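Local coordinates for Serine/threonine-protein kinase Tel1 (Chaetomium thermophilum, PDB 6SKY), which is an ATM-family serine/threonine protein kinase that probably senses DNA damage and activates checkpoint signalling by phosphorylating proteins at serine or threonine followed by glutamine, at residues L1939-E1947 / S1955-Y1963; R2081-E2092 / R2123-R2134. All blocks are in the same frame, centred on the assembly; numbering follows the deposited sequence.

Interaction 1: residues L1939-E1947 / S1955-Y1963; sequences LSTVLARLE and SLAFRGAQY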
loop_
_atom_site.group_PDB
_atom_site.type_symbol
_atom_site.label_atom_id
_atom_site.label_comp_id
_atom_site.label_asym_id
_atom_site.label_seq_id
_atom_site.Cartn_x
_atom_site.Cartn_y
_atom_site.Cartn_z
ATOM N N LEU A 1939 -14.520 5.564 -15.678
ATOM C CA LEU A 1939 -13.408 4.620 -15.693
ATOM C C LEU A 1939 -12.490 4.869 -16.877
ATOM O O LEU A 1939 -11.275 4.658 -16.780
ATOM C CB LEU A 1939 -13.932 3.186 -15.724
ATOM C CG LEU A 1939 -14.614 2.620 -14.478
ATOM C CD1 LEU A 1939 -15.425 1.387 -14.830
ATOM C CD2 LEU A 1939 -13.595 2.269 -13.434
ATOM N N SER A 1940 -13.049 5.339 -17.993
ATOM C CA SER A 1940 -12.242 5.605 -19.174
ATOM C C SER A 1940 -11.291 6.767 -18.943
ATOM O O SER A 1940 -10.130 6.716 -19.357
ATOM C CB SER A 1940 -13.144 5.891 -20.369
ATOM O OG SER A 1940 -13.716 7.179 -20.268
ATOM N N THR A 1941 -11.766 7.827 -18.292
ATOM C CA THR A 1941 -10.922 8.989 -18.054
ATOM C C THR A 1941 -9.825 8.672 -17.049
ATOM O O THR A 1941 -8.690 9.141 -17.190
ATOM C CB THR A 1941 -11.781 10.159 -17.592
ATOM O OG1 THR A 1941 -12.481 10.702 -18.715
ATOM C CG2 THR A 1941 -10.938 11.242 -16.977
ATOM N N VAL A 1942 -10.134 7.862 -16.043
ATOM C CA VAL A 1942 -9.099 7.410 -15.123
ATOM C C VAL A 1942 -8.069 6.569 -15.860
ATOM O O VAL A 1942 -6.868 6.646 -15.584
ATOM C CB VAL A 1942 -9.729 6.641 -13.953
ATOM C CG1 VAL A 1942 -8.660 6.116 -13.028
ATOM C CG2 VAL A 1942 -10.668 7.534 -13.207
ATOM N N LEU A 1943 -8.516 5.764 -16.822
ATOM C CA LEU A 1943 -7.572 4.985 -17.612
ATOM C C LEU A 1943 -6.698 5.885 -18.477
ATOM O O LEU A 1943 -5.499 5.634 -18.629
ATOM C CB LEU A 1943 -8.333 3.976 -18.469
ATOM C CG LEU A 1943 -7.517 3.000 -19.301
ATOM C CD1 LEU A 1943 -6.418 2.379 -18.473
ATOM C CD2 LEU A 1943 -8.442 1.949 -19.845
ATOM N N ALA A 1944 -7.286 6.932 -19.056
ATOM C CA ALA A 1944 -6.511 7.890 -19.837
ATOM C C ALA A 1944 -5.449 8.565 -18.983
ATOM O O ALA A 1944 -4.305 8.733 -19.416
ATOM C CB ALA A 1944 -7.435 8.930 -20.458
ATOM N N ARG A 1945 -5.805 8.953 -17.762
ATOM C CA ARG A 1945 -4.821 9.557 -16.878
ATOM C C ARG A 1945 -3.749 8.563 -16.457
ATOM O O ARG A 1945 -2.589 8.946 -16.282
ATOM C CB ARG A 1945 -5.502 10.139 -15.648
ATOM C CG ARG A 1945 -4.531 10.668 -14.633
ATOM C CD ARG A 1945 -5.214 11.073 -13.350
ATOM N NE ARG A 1945 -5.842 9.948 -12.669
ATOM C CZ ARG A 1945 -5.179 9.014 -11.997
ATOM N NH1 ARG A 1945 -5.836 8.035 -11.400
ATOM N NH2 ARG A 1945 -3.857 9.051 -11.930
ATOM N N LEU A 1946 -4.107 7.291 -16.283
ATOM C CA LEU A 1946 -3.107 6.305 -15.883
ATOM C C LEU A 1946 -2.174 5.950 -17.026
ATOM O O LEU A 1946 -1.019 5.589 -16.789
ATOM C CB LEU A 1946 -3.782 5.042 -15.364
ATOM C CG LEU A 1946 -4.400 5.109 -13.978
ATOM C CD1 LEU A 1946 -5.241 3.888 -13.757
ATOM C CD2 LEU A 1946 -3.311 5.201 -12.942
ATOM N N GLU A 1947 -2.654 6.026 -18.263
ATOM C CA GLU A 1947 -1.783 5.743 -19.392
ATOM C C GLU A 1947 -0.918 6.942 -19.747
ATOM O O GLU A 1947 0.217 6.763 -20.197
ATOM C CB GLU A 1947 -2.603 5.288 -20.598
ATOM C CG GLU A 1947 -3.298 6.394 -21.358
ATOM C CD GLU A 1947 -4.338 5.870 -22.322
ATOM O OE1 GLU A 1947 -4.774 4.713 -22.158
ATOM O OE2 GLU A 1947 -4.722 6.616 -23.244
ATOM N N SER A 1955 -2.656 0.497 -14.709
ATOM C CA SER A 1955 -3.323 0.627 -15.993
ATOM C C SER A 1955 -3.569 -0.721 -16.636
ATOM O O SER A 1955 -4.492 -0.847 -17.441
ATOM C CB SER A 1955 -2.514 1.512 -16.937
ATOM O OG SER A 1955 -1.246 0.959 -17.198
ATOM N N LEU A 1956 -2.774 -1.729 -16.283
ATOM C CA LEU A 1956 -3.001 -3.073 -16.795
ATOM C C LEU A 1956 -4.329 -3.626 -16.310
ATOM O O LEU A 1956 -5.020 -4.319 -17.054
ATOM C CB LEU A 1956 -1.853 -3.985 -16.381
ATOM C CG LEU A 1956 -2.019 -5.479 -16.618
ATOM C CD1 LEU A 1956 -2.206 -5.765 -18.078
ATOM C CD2 LEU A 1956 -0.816 -6.213 -16.100
ATOM N N ALA A 1957 -4.726 -3.296 -15.082
ATOM C CA ALA A 1957 -6.021 -3.734 -14.570
ATOM C C ALA A 1957 -7.174 -3.166 -15.391
ATOM O O ALA A 1957 -8.024 -3.908 -15.899
ATOM C CB ALA A 1957 -6.158 -3.322 -13.109
ATOM N N PHE A 1958 -7.224 -1.841 -15.519
ATOM C CA PHE A 1958 -8.314 -1.194 -16.238
ATOM C C PHE A 1958 -8.310 -1.566 -17.713
ATOM O O PHE A 1958 -9.373 -1.760 -18.317
ATOM C CB PHE A 1958 -8.217 0.318 -16.072
ATOM C CG PHE A 1958 -8.533 0.804 -14.694
ATOM C CD1 PHE A 1958 -7.621 0.676 -13.676
ATOM C CD2 PHE A 1958 -9.739 1.395 -14.418
ATOM C CE1 PHE A 1958 -7.913 1.119 -12.416
ATOM C CE2 PHE A 1958 -10.026 1.839 -13.159
ATOM C CZ PHE A 1958 -9.114 1.700 -12.160
ATOM N N ARG A 1959 -7.125 -1.689 -18.312
ATOM C CA ARG A 1959 -7.046 -2.072 -19.712
ATOM C C ARG A 1959 -7.470 -3.513 -19.924
ATOM O O ARG A 1959 -8.136 -3.817 -20.912
ATOM C CB ARG A 1959 -5.637 -1.864 -20.239
ATOM C CG ARG A 1959 -5.447 -0.583 -20.973
ATOM C CD ARG A 1959 -6.498 -0.388 -22.027
ATOM N NE ARG A 1959 -6.486 0.988 -22.493
ATOM C CZ ARG A 1959 -7.358 1.492 -23.351
ATOM N NH1 ARG A 1959 -7.270 2.758 -23.717
ATOM N NH2 ARG A 1959 -8.319 0.728 -23.840
ATOM N N GLY A 1960 -7.083 -4.421 -19.032
ATOM C CA GLY A 1960 -7.543 -5.788 -19.152
ATOM C C GLY A 1960 -9.044 -5.901 -19.031
ATOM O O GLY A 1960 -9.673 -6.681 -19.743
ATOM N N ALA A 1961 -9.645 -5.118 -18.140
ATOM C CA ALA A 1961 -11.100 -5.140 -18.030
ATOM C C ALA A 1961 -11.757 -4.647 -19.315
ATOM O O ALA A 1961 -12.679 -5.284 -19.837
ATOM C CB ALA A 1961 -11.547 -4.309 -16.834
ATOM N N GLN A 1962 -11.291 -3.514 -19.845
ATOM C CA GLN A 1962 -11.818 -3.020 -21.115
ATOM C C GLN A 1962 -11.649 -4.047 -22.223
ATOM O O GLN A 1962 -12.569 -4.292 -23.007
ATOM C CB GLN A 1962 -11.117 -1.724 -21.505
ATOM C CG GLN A 1962 -11.487 -0.537 -20.675
ATOM C CD GLN A 1962 -12.864 -0.026 -20.990
ATOM O OE1 GLN A 1962 -13.467 -0.413 -21.986
ATOM N NE2 GLN A 1962 -13.377 0.850 -20.137
ATOM N N TYR A 1963 -10.469 -4.650 -22.302
ATOM C CA TYR A 1963 -10.141 -5.572 -23.376
ATOM C C TYR A 1963 -11.013 -6.813 -23.330
ATOM O O TYR A 1963 -11.513 -7.260 -24.364
ATOM C CB TYR A 1963 -8.665 -5.926 -23.271
ATOM C CG TYR A 1963 -8.112 -6.799 -24.355
ATOM C CD1 TYR A 1963 -7.276 -7.847 -24.047
ATOM C CD2 TYR A 1963 -8.403 -6.568 -25.680
ATOM C CE1 TYR A 1963 -6.755 -8.638 -25.015
ATOM C CE2 TYR A 1963 -7.886 -7.363 -26.656
ATOM C CZ TYR A 1963 -7.064 -8.397 -26.316
ATOM O OH TYR A 1963 -6.534 -9.202 -27.284
#
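The axes of helices 1939-1947 and 1955-1963 approach to 9.7 Å with their N-to-C directions at 135°, and L1946 and S1955 form the nearest CA pair. L1943 is the knob, set in a hole made by S1955, F1958, R1959 and Q1962. Its CG lies anti to the backbone N (chi1 -176°), which brings both methyls against the second helix. CD1 of L1943 sits 3.6 Å from F1958 CB. CD2 of L1943 lies over one face of the R1959 guanidinium, offset toward the rim and 3.4 Å from R1959 NE. The E1947 carboxylate comes to the edge of that guanidinium, nearly coplanar with it, in a long salt bridge of 3.5 Å from E1947 OE1 to R1959 NH1. R1959 NH2 pairs with D1977. An alanine here is likely to leave E1947 and D1977 without their common cation and to take away the flat group over L1943 CD2. The F1958 ring takes L1939 CD2 at its edge, 3.6 Å from F1958 CE2, and L1946 CD1 obliquely, 4.0 Å from F1958 CD1. H2217 of the second subunit also meets this ring, and E2219 of that subunit pairs with R1945. This is a helical hairpin of the FAT alpha solenoid, placed at the dimer interface.

Interaction 2: residues R2081-E2092 / R2123-R2134; sequences RQQLGALAALTE and RYADVSQILSCR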
loop_
_atom_site.group_PDB
_atom_site.type_symbol
_atom_site.label_atom_id
_atom_site.label_comp_id
_atom_site.label_asym_id
_atom_site.label_seq_id
_atom_site.Cartn_x
_atom_site.Cartn_y
_atom_site.Cartn_z
ATOM N N ARG A 2081 13.645 13.271 -27.172
ATOM C CA ARG A 2081 14.508 12.626 -26.193
ATOM C C ARG A 2081 14.702 11.147 -26.496
ATOM O O ARG A 2081 15.758 10.596 -26.184
ATOM C CB ARG A 2081 13.950 12.835 -24.796
ATOM C CG ARG A 2081 13.697 14.286 -24.491
ATOM C CD ARG A 2081 13.150 14.483 -23.106
ATOM N NE ARG A 2081 14.225 14.423 -22.135
ATOM C CZ ARG A 2081 14.842 15.492 -21.655
ATOM N NH1 ARG A 2081 15.823 15.349 -20.778
ATOM N NH2 ARG A 2081 14.469 16.699 -22.044
ATOM N N GLN A 2082 13.724 10.497 -27.125
ATOM C CA GLN A 2082 13.937 9.130 -27.585
ATOM C C GLN A 2082 15.047 9.060 -28.625
ATOM O O GLN A 2082 15.883 8.152 -28.591
ATOM C CB GLN A 2082 12.646 8.561 -28.155
ATOM C CG GLN A 2082 11.642 8.147 -27.119
ATOM C CD GLN A 2082 10.298 7.810 -27.721
ATOM O OE1 GLN A 2082 10.126 7.820 -28.932
ATOM N NE2 GLN A 2082 9.335 7.517 -26.873
ATOM N N GLN A 2083 15.069 10.004 -29.564
ATOM C CA GLN A 2083 16.131 10.017 -30.565
ATOM C C GLN A 2083 17.488 10.299 -29.939
ATOM O O GLN A 2083 18.498 9.697 -30.325
ATOM C CB GLN A 2083 15.832 11.050 -31.640
ATOM C CG GLN A 2083 14.521 10.873 -32.334
ATOM C CD GLN A 2083 14.456 9.608 -33.121
ATOM O OE1 GLN A 2083 15.468 9.101 -33.583
ATOM N NE2 GLN A 2083 13.258 9.078 -33.279
ATOM N N LEU A 2084 17.543 11.216 -28.979
ATOM C CA LEU A 2084 18.812 11.476 -28.309
ATOM C C LEU A 2084 19.286 10.262 -27.519
ATOM O O LEU A 2084 20.487 9.979 -27.454
ATOM C CB LEU A 2084 18.684 12.696 -27.411
ATOM C CG LEU A 2084 18.716 14.018 -28.154
ATOM C CD1 LEU A 2084 18.303 15.125 -27.242
ATOM C CD2 LEU A 2084 20.100 14.256 -28.670
ATOM N N GLY A 2085 18.359 9.517 -26.924
ATOM C CA GLY A 2085 18.738 8.295 -26.246
ATOM C C GLY A 2085 19.200 7.206 -27.186
ATOM O O GLY A 2085 20.067 6.410 -26.834
ATOM N N ALA A 2086 18.622 7.144 -28.386
ATOM C CA ALA A 2086 19.145 6.247 -29.412
ATOM C C ALA A 2086 20.582 6.599 -29.774
ATOM O O ALA A 2086 21.421 5.711 -29.948
ATOM C CB ALA A 2086 18.263 6.299 -30.653
ATOM N N LEU A 2087 20.876 7.889 -29.910
ATOM C CA LEU A 2087 22.253 8.308 -30.147
ATOM C C LEU A 2087 23.174 7.865 -29.021
ATOM O O LEU A 2087 24.288 7.396 -29.271
ATOM C CB LEU A 2087 22.325 9.821 -30.310
ATOM C CG LEU A 2087 21.877 10.458 -31.616
ATOM C CD1 LEU A 2087 21.982 11.940 -31.487
ATOM C CD2 LEU A 2087 22.735 9.973 -32.729
ATOM N N ALA A 2088 22.730 8.016 -27.773
ATOM C CA ALA A 2088 23.559 7.615 -26.637
ATOM C C ALA A 2088 23.802 6.109 -26.615
ATOM O O ALA A 2088 24.913 5.652 -26.317
ATOM C CB ALA A 2088 22.912 8.071 -25.338
ATOM N N ALA A 2089 22.776 5.322 -26.933
ATOM C CA ALA A 2089 22.924 3.872 -27.001
ATOM C C ALA A 2089 23.909 3.457 -28.084
ATOM O O ALA A 2089 24.774 2.604 -27.856
ATOM C CB ALA A 2089 21.564 3.230 -27.244
ATOM N N LEU A 2090 23.777 4.030 -29.282
ATOM C CA LEU A 2090 24.710 3.705 -30.355
ATOM C C LEU A 2090 26.131 4.119 -30.006
ATOM O O LEU A 2090 27.085 3.434 -30.382
ATOM C CB LEU A 2090 24.274 4.365 -31.655
ATOM C CG LEU A 2090 23.014 3.835 -32.322
ATOM C CD1 LEU A 2090 22.523 4.825 -33.327
ATOM C CD2 LEU A 2090 23.295 2.537 -32.991
ATOM N N THR A 2091 26.295 5.205 -29.259
ATOM C CA THR A 2091 27.636 5.626 -28.872
ATOM C C THR A 2091 28.255 4.676 -27.853
ATOM O O THR A 2091 29.446 4.373 -27.937
ATOM C CB THR A 2091 27.593 7.051 -28.336
ATOM O OG1 THR A 2091 27.081 7.911 -29.352
ATOM C CG2 THR A 2091 28.958 7.518 -27.972
ATOM N N GLU A 2092 27.474 4.183 -26.890
ATOM C CA GLU A 2092 28.032 3.213 -25.943
ATOM C C GLU A 2092 28.368 1.892 -26.626
ATOM O O GLU A 2092 29.387 1.261 -26.314
ATOM C CB GLU A 2092 27.068 2.983 -24.782
ATOM C CG GLU A 2092 26.954 4.169 -23.830
ATOM C CD GLU A 2092 25.880 3.988 -22.765
ATOM O OE1 GLU A 2092 24.830 3.378 -23.066
ATOM O OE2 GLU A 2092 26.087 4.459 -21.627
ATOM N N ARG A 2123 15.503 12.139 -15.711
ATOM C CA ARG A 2123 14.174 11.702 -16.098
ATOM C C ARG A 2123 14.154 10.194 -16.287
ATOM O O ARG A 2123 15.140 9.593 -16.707
ATOM C CB ARG A 2123 13.760 12.409 -17.380
ATOM C CG ARG A 2123 12.305 12.322 -17.697
ATOM C CD ARG A 2123 11.935 13.387 -18.692
ATOM N NE ARG A 2123 12.560 14.659 -18.356
ATOM C CZ ARG A 2123 12.190 15.826 -18.865
ATOM N NH1 ARG A 2123 12.818 16.933 -18.504
ATOM N NH2 ARG A 2123 11.186 15.886 -19.724
ATOM N N TYR A 2124 13.022 9.571 -15.975
ATOM C CA TYR A 2124 13.016 8.116 -15.928
ATOM C C TYR A 2124 12.974 7.478 -17.307
ATOM O O TYR A 2124 13.566 6.415 -17.500
ATOM C CB TYR A 2124 11.847 7.600 -15.100
ATOM C CG TYR A 2124 11.731 6.102 -15.159
ATOM C CD1 TYR A 2124 12.690 5.289 -14.575
ATOM C CD2 TYR A 2124 10.683 5.498 -15.821
ATOM C CE1 TYR A 2124 12.598 3.929 -14.642
ATOM C CE2 TYR A 2124 10.583 4.138 -15.891
ATOM C CZ TYR A 2124 11.540 3.358 -15.299
ATOM O OH TYR A 2124 11.432 1.995 -15.372
ATOM N N ALA A 2125 12.285 8.085 -18.270
ATOM C CA ALA A 2125 12.217 7.495 -19.602
ATOM C C ALA A 2125 13.603 7.390 -20.230
ATOM O O ALA A 2125 13.989 6.332 -20.749
ATOM C CB ALA A 2125 11.280 8.312 -20.483
ATOM N N ASP A 2126 14.380 8.471 -20.162
ATOM C CA ASP A 2126 15.719 8.472 -20.737
ATOM C C ASP A 2126 16.619 7.471 -20.042
ATOM O O ASP A 2126 17.374 6.742 -20.694
ATOM C CB ASP A 2126 16.324 9.867 -20.644
ATOM C CG ASP A 2126 15.319 10.957 -20.928
ATOM O OD1 ASP A 2126 14.258 10.653 -21.509
ATOM O OD2 ASP A 2126 15.589 12.123 -20.572
ATOM N N VAL A 2127 16.556 7.426 -18.714
ATOM C CA VAL A 2127 17.422 6.541 -17.950
ATOM C C VAL A 2127 17.097 5.090 -18.253
ATOM O O VAL A 2127 17.993 4.274 -18.479
ATOM C CB VAL A 2127 17.302 6.846 -16.449
ATOM C CG1 VAL A 2127 18.040 5.814 -15.653
ATOM C CG2 VAL A 2127 17.860 8.202 -16.161
ATOM N N SER A 2128 15.813 4.747 -18.273
ATOM C CA SER A 2128 15.436 3.367 -18.528
ATOM C C SER A 2128 15.836 2.941 -19.928
ATOM O O SER A 2128 16.334 1.829 -20.125
ATOM C CB SER A 2128 13.940 3.181 -18.321
ATOM O OG SER A 2128 13.219 3.752 -19.381
ATOM N N GLN A 2129 15.643 3.818 -20.912
ATOM C CA GLN A 2129 16.032 3.501 -22.281
ATOM C C GLN A 2129 17.529 3.241 -22.395
ATOM O O GLN A 2129 17.957 2.215 -22.944
ATOM C CB GLN A 2129 15.607 4.642 -23.186
ATOM C CG GLN A 2129 16.051 4.526 -24.596
ATOM C CD GLN A 2129 15.496 5.629 -25.437
ATOM O OE1 GLN A 2129 14.620 6.361 -25.007
ATOM N NE2 GLN A 2129 16.003 5.763 -26.639
ATOM N N ILE A 2130 18.342 4.158 -21.874
ATOM C CA ILE A 2130 19.788 4.001 -21.961
ATOM C C ILE A 2130 20.240 2.741 -21.241
ATOM O O ILE A 2130 21.105 2.009 -21.731
ATOM C CB ILE A 2130 20.487 5.251 -21.406
ATOM C CG1 ILE A 2130 20.193 6.449 -22.289
ATOM C CG2 ILE A 2130 21.966 5.046 -21.336
ATOM C CD1 ILE A 2130 20.826 7.699 -21.798
ATOM N N LEU A 2131 19.656 2.450 -20.084
ATOM C CA LEU A 2131 20.131 1.321 -19.298
ATOM C C LEU A 2131 19.738 -0.010 -19.924
ATOM O O LEU A 2131 20.517 -0.971 -19.891
ATOM C CB LEU A 2131 19.609 1.431 -17.876
ATOM C CG LEU A 2131 20.292 2.479 -17.011
ATOM C CD1 LEU A 2131 19.707 2.449 -15.638
ATOM C CD2 LEU A 2131 21.761 2.231 -16.948
ATOM N N SER A 2132 18.544 -0.093 -20.512
ATOM C CA SER A 2132 18.163 -1.324 -21.192
ATOM C C SER A 2132 19.041 -1.578 -22.407
ATOM O O SER A 2132 19.487 -2.713 -22.638
ATOM C CB SER A 2132 16.704 -1.268 -21.605
ATOM O OG SER A 2132 16.553 -0.453 -22.734
ATOM N N CYS A 2133 19.313 -0.537 -23.194
ATOM C CA CYS A 2133 20.204 -0.726 -24.331
ATOM C C CYS A 2133 21.606 -1.114 -23.884
ATOM O O CYS A 2133 22.275 -1.901 -24.553
ATOM C CB CYS A 2133 20.237 0.527 -25.190
ATOM S SG CYS A 2133 18.805 0.723 -26.236
ATOM N N ARG A 2134 22.070 -0.581 -22.755
ATOM C CA ARG A 2134 23.392 -0.946 -22.258
ATOM C C ARG A 2134 23.447 -2.408 -21.849
ATOM O O ARG A 2134 24.460 -3.084 -22.054
ATOM C CB ARG A 2134 23.767 -0.054 -21.085
ATOM C CG ARG A 2134 25.126 -0.325 -20.520
ATOM C CD ARG A 2134 25.272 0.284 -19.161
ATOM N NE ARG A 2134 25.300 1.737 -19.213
ATOM C CZ ARG A 2134 25.365 2.515 -18.142
ATOM N NH1 ARG A 2134 25.391 3.825 -18.274
ATOM N NH2 ARG A 2134 25.400 1.977 -16.936
#
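OD2 of D2126 is gripped in a salt bridge by two nitrogens of R2081, NE at 3.1 Å and NH1 at 3.2 Å. The grip is side-on, and OD2 lies almost in the guanidinium plane. NE reaches OD2 on the syn side, while NH1 comes nearly in line with the C-O bond. R2081 is bent at chi3 (80°), and this turns its nitrogens to the carboxylate.

The R2123 guanidinium lies flat over one face of R2081. Their planes are 5° apart and the CZ atoms of R2081 and R2123 are 3.9 Å from each other. Both cations have an acid to answer them: R2081 has D2126, and R2123 NH2 pairs with D1925.

One turn on, Q2129 reaches across with an extended chain. Its NE2 donates to Q2082 O at 3.1 Å, in the carbonyl plane and on a lone pair. The same oxygen accepts the helix bond from A2086 N, so the amide adds a second donor to a backbone carbonyl. G2085 offers no side chain here, and the Q2129 amide lies close against its backbone.

The middle is apolar. A2089 CB meets C2133 CB at 3.6 Å, and A2088 CB meets I2130 CD1 at 4.1 Å. The two helices run side by side here, their axes 9.3 Å apart and 28° from parallel.

At the far end E2092 OE2 and R2134 NH1 form a weak, long salt bridge of 3.5 Å. R2134 also makes a cation-pi contact with F2112.

The contact is therefore polar at both ends and apolar between. The R2081-D2126 pair and the Q2129 bond probably set the register of the helices. The E2092-R2134 pair adds only a weak link, while the alanine, cysteine and isoleucine side chains fill the seam.

In the fold
Interaction 1 comes first along the chain and closes before interaction 2 opens. All four segments belong to the FAT region and are helical almost throughout. The centres are 28 Å apart, and the nearest atoms are about 11 Å apart, so the two contacts do not touch. Interaction 1 joins helices 1939-1948 and 1953-1968, which are neighbours in sequence. Interaction 2 joins helices 2077-2097 and 2124-2143, with helix 2102-2119 between them in the chain. The first is met by the second subunit; the second is covered by helices of its own chain. Both lie away from the nucleotide and magnesium sites and are packing within the helical FAT region.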